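Ferredoxin--NADP reductase, apicoplast (Plasmodium falciparum, PDB 3JQQ) uses its FAD to pass electrons between ferredoxin and NADP(H) in the apicoplast and may serve the last step of isoprenoid precursor synthesis. Local coordinates at residues 17-22 / 148-153; 39-44 / 111-116; 171-176 / 280-285. The protein carries 1 engineered substitution. One frame throughout, in Å; residues are numbered along the deposited sequence.

Contact 1 of 3, residues 17-22 / 148-153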
loop_
_atom_site.group_PDB
_atom_site.type_symbol
_atom_site.label_atom_id
_atom_site.label_comp_id
_atom_site.label_asym_id
_atom_site.label_seq_id
_atom_site.Cartn_x
_atom_site.Cartn_y
_atom_site.Cartn_z
ATOM N N LYS B 17 -5.573 27.321 4.609
ATOM C CA LYS B 17 -6.488 27.036 5.709
ATOM C C LYS B 17 -7.912 26.891 5.188
ATOM O O LYS B 17 -8.457 27.817 4.590
ATOM C CB LYS B 17 -6.424 28.161 6.744
ATOM C CG LYS B 17 -7.370 28.005 7.929
ATOM C CD LYS B 17 -7.191 29.158 8.913
ATOM C CE LYS B 17 -7.969 28.937 10.197
ATOM N NZ LYS B 17 -9.443 28.900 9.969
ATOM N N CYS B 18 -8.511 25.726 5.417
ATOM C CA CYS B 18 -9.853 25.440 4.916
ATOM C C CYS B 18 -10.795 25.028 6.035
ATOM O O CYS B 18 -10.380 24.865 7.182
ATOM C CB CYS B 18 -9.808 24.340 3.854
ATOM S SG CYS B 18 -8.815 24.726 2.396
ATOM N N LYS B 19 -12.070 24.857 5.691
ATOM C CA LYS B 19 -13.082 24.435 6.656
ATOM C C LYS B 19 -13.785 23.149 6.232
ATOM O O LYS B 19 -14.089 22.950 5.056
ATOM C CB LYS B 19 -14.133 25.532 6.854
ATOM C CG LYS B 19 -13.712 26.660 7.787
ATOM C CD LYS B 19 -13.621 26.180 9.227
ATOM C CE LYS B 19 -13.468 27.349 10.189
ATOM N NZ LYS B 19 -13.109 26.894 11.562
ATOM N N ILE B 20 -14.046 22.289 7.211
ATOM C CA ILE B 20 -14.873 21.108 7.017
ATOM C C ILE B 20 -16.350 21.494 7.000
ATOM O O ILE B 20 -16.877 22.005 7.986
ATOM C CB ILE B 20 -14.650 20.097 8.157
ATOM C CG1 ILE B 20 -13.214 19.563 8.125
ATOM C CG2 ILE B 20 -15.663 18.958 8.069
ATOM C CD1 ILE B 20 -12.821 18.957 6.793
ATOM N N VAL B 21 -17.020 21.245 5.871
ATOM C CA VAL B 21 -18.450 21.524 5.750
ATOM C C VAL B 21 -19.296 20.290 6.065
ATOM O O VAL B 21 -20.307 20.381 6.760
ATOM C CB VAL B 21 -18.812 22.034 4.346
ATOM C CG1 VAL B 21 -20.320 22.143 4.197
ATOM C CG2 VAL B 21 -18.145 23.377 4.085
ATOM N N ASP B 22 -18.886 19.140 5.542
ATOM C CA ASP B 22 -19.569 17.891 5.854
ATOM C C ASP B 22 -18.570 16.744 5.938
ATOM O O ASP B 22 -17.454 16.826 5.417
ATOM C CB ASP B 22 -20.663 17.587 4.823
ATOM C CG ASP B 22 -21.869 16.882 5.438
ATOM O OD1 ASP B 22 -21.791 16.452 6.609
ATOM O OD2 ASP B 22 -22.900 16.759 4.745
ATOM N N ASN B 148 -16.807 21.887 10.781
ATOM C CA ASN B 148 -16.285 23.239 11.034
ATOM C C ASN B 148 -14.870 23.304 11.623
ATOM O O ASN B 148 -14.407 24.378 12.003
ATOM C CB ASN B 148 -17.251 24.078 11.881
ATOM C CG ASN B 148 -17.055 25.577 11.674
ATOM O OD1 ASN B 148 -16.903 26.338 12.633
ATOM N ND2 ASN B 148 -17.055 26.005 10.417
ATOM N N ASP B 149 -14.186 22.164 11.697
ATOM C CA ASP B 149 -12.775 22.157 12.077
ATOM C C ASP B 149 -11.908 22.755 10.971
ATOM O O ASP B 149 -12.291 22.750 9.801
ATOM C CB ASP B 149 -12.292 20.734 12.371
ATOM C CG ASP B 149 -12.560 20.307 13.797
ATOM O OD1 ASP B 149 -13.153 21.101 14.558
ATOM O OD2 ASP B 149 -12.176 19.176 14.159
ATOM N N ASP B 150 -10.740 23.266 11.351
ATOM C CA ASP B 150 -9.738 23.704 10.383
ATOM C C ASP B 150 -9.047 22.494 9.753
ATOM O O ASP B 150 -8.749 21.515 10.435
ATOM C CB ASP B 150 -8.682 24.588 11.059
ATOM C CG ASP B 150 -9.210 25.966 11.434
ATOM O OD1 ASP B 150 -10.311 26.338 10.978
ATOM O OD2 ASP B 150 -8.515 26.684 12.185
ATOM N N ILE B 151 -8.809 22.563 8.452
ATOM C CA ILE B 151 -7.987 21.569 7.769
ATOM C C ILE B 151 -7.095 22.280 6.754
ATOM O O ILE B 151 -7.548 23.179 6.040
ATOM C CB ILE B 151 -8.838 20.469 7.092
ATOM C CG1 ILE B 151 -7.945 19.344 6.564
ATOM C CG2 ILE B 151 -9.693 21.055 5.979
ATOM C CD1 ILE B 151 -8.711 18.178 5.960
ATOM N N TYR B 152 -5.822 21.896 6.706
ATOM C CA TYR B 152 -4.842 22.614 5.893
ATOM C C TYR B 152 -4.402 21.835 4.651
ATOM O O TYR B 152 -3.853 20.734 4.750
ATOM C CB TYR B 152 -3.636 23.022 6.744
ATOM C CG TYR B 152 -3.973 24.006 7.846
ATOM C CD1 TYR B 152 -4.580 23.583 9.023
ATOM C CD2 TYR B 152 -3.684 25.359 7.709
ATOM C CE1 TYR B 152 -4.891 24.479 10.033
ATOM C CE2 TYR B 152 -3.991 26.263 8.713
ATOM C CZ TYR B 152 -4.594 25.817 9.872
ATOM O OH TYR B 152 -4.898 26.712 10.872
ATOM N N LEU B 153 -4.657 22.431 3.486
ATOM C CA LEU B 153 -4.398 21.805 2.188
ATOM C C LEU B 153 -3.140 22.340 1.503
ATOM O O LEU B 153 -2.788 23.514 1.649
ATOM C CB LEU B 153 -5.584 22.024 1.237
ATOM C CG LEU B 153 -6.894 21.227 1.345
ATOM C CD1 LEU B 153 -6.637 19.742 1.540
ATOM C CD2 LEU B 153 -7.781 21.767 2.452
#
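Lys17 and Lys19 both place their ammonium groups on one carboxylate oxygen, OD1 of Asp150, across two antiparallel strands. Lys17 NZ lies 2.9 Å from Asp150 OD1 and comes from above the carboxylate plane, well out of it; Lys19 NZ reaches the same oxygen from the opposite face, on the syn side. The Lys17 chain runs extended as far as CE and bends only at its last torsion (chi4 -64°), which turns NZ back over the aspartate, while its CB and CG lie alongside the Tyr152 ring near CE2. Lys19, folded at chi2 (-69°), has a second acceptor: its NZ also donates to the carbonyl O of Asn148, at 2.9 Å.

The backbone polar groups pair in turn. Cys18 N gives a bond of 2.8 Å to Ile151 O, and Ile151 N returns one to Cys18 O, making Cys18 and Ile151 a hydrogen-bonded pair. In the loop just before strand 150-157 the backbone bonds continue: Ile20 N donates to Asp149 O and Asn148 N to Ile20 O (2.8 Å). Asp149 turns away, its OD2 taking the backbone N of Lys146.

The face carrying Cys18 and Ile151 is apolar. Ile151 CG2 touches Cys18 CB and Ile20 CD1, each at 3.9 Å, and Leu153 CD2 lies 3.6 Å from Cys18 CB; Ile40 of strand 35-41 and Ile56 of strand 53-56 extend this layer into the interior of the antiparallel FAD-binding domain.

The two strand faces thus differ sharply in chemistry: buried apolar groups on one, a salt-bridge network on the other, in which two positive charges share one oxygen and would probably hold Asp150 ionised.

Contact 2 of 3, residues 39-44 / 111-116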
loop_
_atom_site.group_PDB
_atom_site.type_symbol
_atom_site.label_atom_id
_atom_site.label_comp_id
_atom_site.label_asym_id
_atom_site.label_seq_id
_atom_site.Cartn_x
_atom_site.Cartn_y
_atom_site.Cartn_z
ATOM N N GLU B 39 -16.542 17.228 2.669
ATOM C CA GLU B 39 -16.804 18.441 1.908
ATOM C C GLU B 39 -15.993 19.566 2.537
ATOM O O GLU B 39 -16.073 19.801 3.744
ATOM C CB GLU B 39 -18.300 18.786 1.865
ATOM C CG GLU B 39 -18.659 19.726 0.709
ATOM C CD GLU B 39 -20.149 20.002 0.584
ATOM O OE1 GLU B 39 -20.959 19.102 0.898
ATOM O OE2 GLU B 39 -20.507 21.122 0.158
ATOM N N ILE B 40 -15.194 20.244 1.718
ATOM C CA ILE B 40 -14.252 21.239 2.218
ATOM C C ILE B 40 -14.435 22.608 1.566
ATOM O O ILE B 40 -14.420 22.735 0.345
ATOM C CB ILE B 40 -12.801 20.768 2.034
ATOM C CG1 ILE B 40 -12.513 19.565 2.938
ATOM C CG2 ILE B 40 -11.829 21.907 2.331
ATOM C CD1 ILE B 40 -11.124 18.995 2.780
ATOM N N ASN B 41 -14.619 23.633 2.405
ATOM C CA ASN B 41 -14.739 25.010 1.938
ATOM C C ASN B 41 -13.372 25.682 1.926
ATOM O O ASN B 41 -12.739 25.854 2.969
ATOM C CB ASN B 41 -15.720 25.795 2.814
ATOM C CG ASN B 41 -16.042 27.175 2.253
ATOM O OD1 ASN B 41 -15.148 27.966 1.938
ATOM N ND2 ASN B 41 -17.333 27.484 2.130
ATOM N N HIS B 42 -12.927 26.049 0.737
ATOM C CA HIS B 42 -11.609 26.637 0.556
ATOM C C HIS B 42 -11.754 28.083 0.065
ATOM O O HIS B 42 -10.775 28.714 -0.335
ATOM C CB HIS B 42 -10.815 25.809 -0.453
ATOM C CG HIS B 42 -11.521 25.622 -1.761
ATOM N ND1 HIS B 42 -11.403 26.522 -2.806
ATOM C CD2 HIS B 42 -12.368 24.650 -2.197
ATOM C CE1 HIS B 42 -12.139 26.105 -3.829
ATOM N NE2 HIS B 42 -12.736 24.978 -3.485
ATOM N N ASN B 43 -12.989 28.582 0.103
ATOM C CA ASN B 43 -13.320 29.949 -0.312
ATOM C C ASN B 43 -12.921 30.291 -1.745
ATOM O O ASN B 43 -12.519 31.420 -2.036
ATOM C CB ASN B 43 -12.753 30.979 0.671
ATOM C CG ASN B 43 -13.694 31.263 1.823
ATOM O OD1 ASN B 43 -14.841 30.820 1.820
ATOM N ND2 ASN B 43 -13.217 32.008 2.812
ATOM N N GLY B 44 -13.050 29.309 -2.633
ATOM C CA GLY B 44 -12.687 29.477 -4.036
ATOM C C GLY B 44 -11.194 29.621 -4.269
ATOM O O GLY B 44 -10.749 29.750 -5.409
ATOM N N MET B 111 -17.717 23.523 -8.737
ATOM C CA MET B 111 -18.386 23.412 -7.450
ATOM C C MET B 111 -17.729 24.331 -6.426
ATOM O O MET B 111 -16.508 24.490 -6.413
ATOM C CB MET B 111 -18.394 21.955 -6.980
ATOM C CG MET B 111 -19.162 21.036 -7.927
ATOM S SD MET B 111 -19.011 19.276 -7.559
ATOM C CE MET B 111 -20.123 18.578 -8.781
ATOM N N GLU B 112 -18.538 24.949 -5.583
ATOM C CA GLU B 112 -18.024 25.875 -4.585
ATOM C C GLU B 112 -17.004 25.164 -3.701
ATOM O O GLU B 112 -15.859 25.589 -3.594
ATOM C CB GLU B 112 -19.172 26.452 -3.749
ATOM C CG GLU B 112 -18.797 27.674 -2.922
ATOM C CD GLU B 112 -20.011 28.455 -2.446
ATOM O OE1 GLU B 112 -19.911 29.131 -1.400
ATOM O OE2 GLU B 112 -21.067 28.394 -3.117
ATOM N N ASN B 113 -17.433 24.067 -3.083
ATOM C CA ASN B 113 -16.566 23.257 -2.226
ATOM C C ASN B 113 -15.885 22.119 -2.979
ATOM O O ASN B 113 -16.305 21.762 -4.082
ATOM C CB ASN B 113 -17.376 22.673 -1.065
ATOM C CG ASN B 113 -17.995 23.745 -0.193
ATOM O OD1 ASN B 113 -17.333 24.707 0.193
ATOM N ND2 ASN B 113 -19.271 23.578 0.130
ATOM N N LEU B 114 -14.835 21.555 -2.384
ATOM C CA LEU B 114 -14.153 20.401 -2.974
ATOM C C LEU B 114 -14.390 19.118 -2.170
ATOM O O LEU B 114 -14.683 19.166 -0.974
ATOM C CB LEU B 114 -12.653 20.675 -3.155
ATOM C CG LEU B 114 -11.762 20.815 -1.915
ATOM C CD1 LEU B 114 -11.400 19.451 -1.347
ATOM C CD2 LEU B 114 -10.503 21.600 -2.252
ATOM N N SER B 115 -14.266 17.976 -2.845
ATOM C CA SER B 115 -14.525 16.670 -2.240
ATOM C C SER B 115 -13.251 15.849 -2.104
ATOM O O SER B 115 -12.298 16.026 -2.858
ATOM C CB SER B 115 -15.519 15.869 -3.085
ATOM O OG SER B 115 -16.643 16.646 -3.445
ATOM N N VAL B 116 -13.264 14.930 -1.147
ATOM C CA VAL B 116 -12.172 14.001 -0.925
ATOM C C VAL B 116 -12.730 12.792 -0.183
ATOM O O VAL B 116 -13.583 12.941 0.693
ATOM C CB VAL B 116 -11.047 14.652 -0.097
ATOM C CG1 VAL B 116 -10.508 13.675 0.938
ATOM C CG2 VAL B 116 -9.935 15.163 -1.013
HETATM O O HOH W 1 -14.734 26.741 -1.380
HETATM O O HOH W 2 -13.852 23.238 -5.212
#
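Glu39 reaches the side chain of Asn113 through an extended chain, its CG anti to the backbone N (chi1 -160°). Asn113 ND2 donates to Glu39 OE2 at 2.7 Å, meeting the carboxylate on its anti side, and the two side chains cross at about a right angle. Ile40 follows with an antiparallel hydrogen-bonded pair: Ile40 N to Leu114 O at 2.9 Å, and Leu114 N to Ile40 O at 3.0 Å. On the face that Ile40 shares with Leu114, Leu114 CD1 lies beside Ile40 CB at 3.9 Å. Asn41 brings its CB close to Asn113 OD1, and its own OD1 accepts from Asn43 N, an Asx turn that leads the chain out of the strand. At His42 the imidazole packs its CD2 against Leu114 CD2, 3.6 Å away. One water accepts from His42 N, donates to Glu112 O and sits over one face of the ring; another lies 2.7 Å from His42 NE2, in the ring plane. Strands 35-41 and 114-123 are neighbours in the antiparallel sheet of the FAD-binding domain; Ile40 packs on Cys18 and Ile20 of strand 16-25 and on Ile151 and Leu153 of strand 150-157, whereas Met111 and Ser115 touch Lys190 of helix 183-192.

Contact 3 of 3, residues 171-176 / 280-285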
loop_
_atom_site.group_PDB
_atom_site.type_symbol
_atom_site.label_atom_id
_atom_site.label_comp_id
_atom_site.label_asym_id
_atom_site.label_seq_id
_atom_site.Cartn_x
_atom_site.Cartn_y
_atom_site.Cartn_z
ATOM N N THR B 171 -14.575 12.622 -26.571
ATOM C CA THR B 171 -13.621 11.523 -26.489
ATOM C C THR B 171 -14.115 10.406 -25.581
ATOM O O THR B 171 -14.775 10.659 -24.573
ATOM C CB THR B 171 -12.240 12.011 -26.006
ATOM O OG1 THR B 171 -12.361 12.581 -24.697
ATOM C CG2 THR B 171 -11.691 13.062 -26.954
ATOM N N ASN B 172 -13.806 9.168 -25.944
ATOM C CA ASN B 172 -14.203 8.003 -25.173
ATOM C C ASN B 172 -13.164 7.659 -24.116
ATOM O O ASN B 172 -11.995 8.013 -24.258
ATOM C CB ASN B 172 -14.438 6.812 -26.098
ATOM C CG ASN B 172 -15.342 7.153 -27.267
ATOM O OD1 ASN B 172 -16.464 7.609 -27.083
ATOM N ND2 ASN B 172 -14.850 6.932 -28.480
ATOM N N PHE B 173 -13.580 6.971 -23.062
ATOM C CA PHE B 173 -12.677 6.637 -21.959
ATOM C C PHE B 173 -12.829 5.203 -21.465
ATOM O O PHE B 173 -13.900 4.602 -21.568
ATOM C CB PHE B 173 -12.912 7.570 -20.768
ATOM C CG PHE B 173 -12.689 9.028 -21.068
ATOM C CD1 PHE B 173 -13.760 9.870 -21.318
ATOM C CD2 PHE B 173 -11.411 9.560 -21.075
ATOM C CE1 PHE B 173 -13.562 11.212 -21.580
ATOM C CE2 PHE B 173 -11.210 10.905 -21.333
ATOM C CZ PHE B 173 -12.282 11.731 -21.592
ATOM N N ILE B 174 -11.737 4.673 -20.926
ATOM C CA ILE B 174 -11.775 3.487 -20.083
ATOM C C ILE B 174 -11.148 3.863 -18.745
ATOM O O ILE B 174 -9.962 4.180 -18.677
ATOM C CB ILE B 174 -10.988 2.318 -20.691
ATOM C CG1 ILE B 174 -11.654 1.834 -21.982
ATOM C CG2 ILE B 174 -10.863 1.173 -19.693
ATOM C CD1 ILE B 174 -10.813 0.844 -22.767
ATOM N N PHE B 175 -11.951 3.855 -17.684
ATOM C CA PHE B 175 -11.440 4.132 -16.346
ATOM C C PHE B 175 -11.309 2.831 -15.564
ATOM O O PHE B 175 -12.254 2.048 -15.488
ATOM C CB PHE B 175 -12.361 5.088 -15.579
ATOM C CG PHE B 175 -12.579 6.416 -16.256
ATOM C CD1 PHE B 175 -13.826 7.020 -16.224
ATOM C CD2 PHE B 175 -11.546 7.060 -16.914
ATOM C CE1 PHE B 175 -14.039 8.242 -16.835
ATOM C CE2 PHE B 175 -11.755 8.283 -17.531
ATOM C CZ PHE B 175 -13.003 8.875 -17.490
ATOM N N ILE B 176 -10.138 2.604 -14.979
ATOM C CA ILE B 176 -9.913 1.413 -14.165
ATOM C C ILE B 176 -9.554 1.823 -12.737
ATOM O O ILE B 176 -8.652 2.628 -12.526
ATOM C CB ILE B 176 -8.812 0.520 -14.776
ATOM C CG1 ILE B 176 -9.258 0.003 -16.147
ATOM C CG2 ILE B 176 -8.485 -0.638 -13.849
ATOM C CD1 ILE B 176 -8.150 -0.640 -16.956
ATOM N N GLU B 280 -9.187 6.917 -24.247
ATOM C CA GLU B 280 -8.163 7.269 -23.275
ATOM C C GLU B 280 -8.268 6.281 -22.122
ATOM O O GLU B 280 -9.342 6.096 -21.550
ATOM C CB GLU B 280 -8.358 8.698 -22.766
ATOM C CG GLU B 280 -7.966 9.780 -23.765
ATOM C CD GLU B 280 -6.463 9.877 -23.959
ATOM O OE1 GLU B 280 -5.715 9.687 -22.969
ATOM O OE2 GLU B 280 -6.028 10.142 -25.099
ATOM N N LEU B 281 -7.154 5.638 -21.791
ATOM C CA LEU B 281 -7.141 4.607 -20.763
ATOM C C LEU B 281 -6.550 5.136 -19.463
ATOM O O LEU B 281 -5.451 5.688 -19.448
ATOM C CB LEU B 281 -6.352 3.389 -21.249
ATOM C CG LEU B 281 -6.191 2.210 -20.288
ATOM C CD1 LEU B 281 -7.547 1.667 -19.869
ATOM C CD2 LEU B 281 -5.350 1.117 -20.930
ATOM N N TYR B 282 -7.288 4.969 -18.371
ATOM C CA TYR B 282 -6.839 5.432 -17.064
ATOM C C TYR B 282 -6.779 4.283 -16.071
ATOM O O TYR B 282 -7.658 3.424 -16.046
ATOM C CB TYR B 282 -7.774 6.516 -16.528
ATOM C CG TYR B 282 -7.641 7.843 -17.231
ATOM C CD1 TYR B 282 -8.165 8.033 -18.501
ATOM C CD2 TYR B 282 -6.998 8.911 -16.620
ATOM C CE1 TYR B 282 -8.046 9.244 -19.147
ATOM C CE2 TYR B 282 -6.873 10.128 -17.259
ATOM C CZ TYR B 282 -7.399 10.289 -18.521
ATOM O OH TYR B 282 -7.283 11.497 -19.163
ATOM N N ILE B 283 -5.741 4.277 -15.246
ATOM C CA ILE B 283 -5.597 3.272 -14.205
ATOM C C ILE B 283 -5.231 3.938 -12.884
ATOM O O ILE B 283 -4.172 4.554 -12.765
ATOM C CB ILE B 283 -4.529 2.230 -14.575
ATOM C CG1 ILE B 283 -4.964 1.447 -15.818
ATOM C CG2 ILE B 283 -4.274 1.294 -13.403
ATOM C CD1 ILE B 283 -3.846 0.650 -16.468
ATOM N N CYS B 284 -6.114 3.823 -11.904
ATOM C CA CYS B 284 -5.887 4.427 -10.596
ATOM C C CYS B 284 -6.172 3.447 -9.467
ATOM O O CYS B 284 -7.286 2.933 -9.340
ATOM C CB CYS B 284 -6.742 5.682 -10.419
ATOM S SG CYS B 284 -6.374 6.601 -8.908
ATOM N N GLY B 285 -5.163 3.172 -8.650
ATOM C CA GLY B 285 -5.310 2.172 -7.612
ATOM C C GLY B 285 -4.020 1.413 -7.380
ATOM O O GLY B 285 -2.927 1.969 -7.493
#
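Ile176 O is gripped twice, by the backbone N of Cys284 at 2.9 Å and by the hydroxyl of Tyr185 from helix 183-192. The bond to Cys284 closes a parallel ladder that starts with Glu280 N on Asn172 O and passes through Ile174 N to Glu280 O, Tyr282 N to Ile174 O (2.8 Å) and Ile176 N to Tyr282 O. The axes of segments 173-176 and 280-285 approach to 4.7 Å, with 11° between their directions; their strands lie next to each other within the five-stranded parallel sheet of the NADP-binding domain, which has the order 3-2-1-4-5 of a Rossmann-like fold with helices on both faces. On one face the edge of Phe175 is turned toward the face of Tyr282 in an offset edge-to-face pair, centroids 5.5 Å apart and planes at 75°; Phe175 CE2 comes 3.7 Å from Tyr282 CD1. Phe173 CD2 touches both Glu280 CB (3.6 Å) and Tyr282 CE1. Tyr282 OH bonds to Asn161 O and Glu280 OE1 to NE2 of His312. The other face is aliphatic: with CG of Leu281 directed away from its backbone N (chi1 178°), CD1 presses tightly on Ile174 CG2 at 3.4 Å and also meets Ile176 CD1 at 3.8 Å, and residues Val293 and Leu297 of helix 289-298 pack onto Leu281 from outside the pair.

Contacts 1 and 2 belong to one antiparallel sheet and lie side by side, their centres 9 Å apart; contact 2 is nested inside the loop closed by contact 1. Strands 16-25 and 35-41 join them directly, with Val21 N 2.7 Å from Glu39 O and Lys19 O 2.8 Å from Asn41 N, both probable hydrogen bonds. Contact 3 lies across the chain's centre, its nearest atoms about 17 Å from contact 1 and about 12 Å from contact 2. It comes nearest FAD, the side chain of Cys284 lying about 6 Å away; those of Leu153 and Leu114 are about 11 and 10 Å from it. The Ile176 side chain is about 8 Å from the bound adenosine-2'-5'-diphosphate.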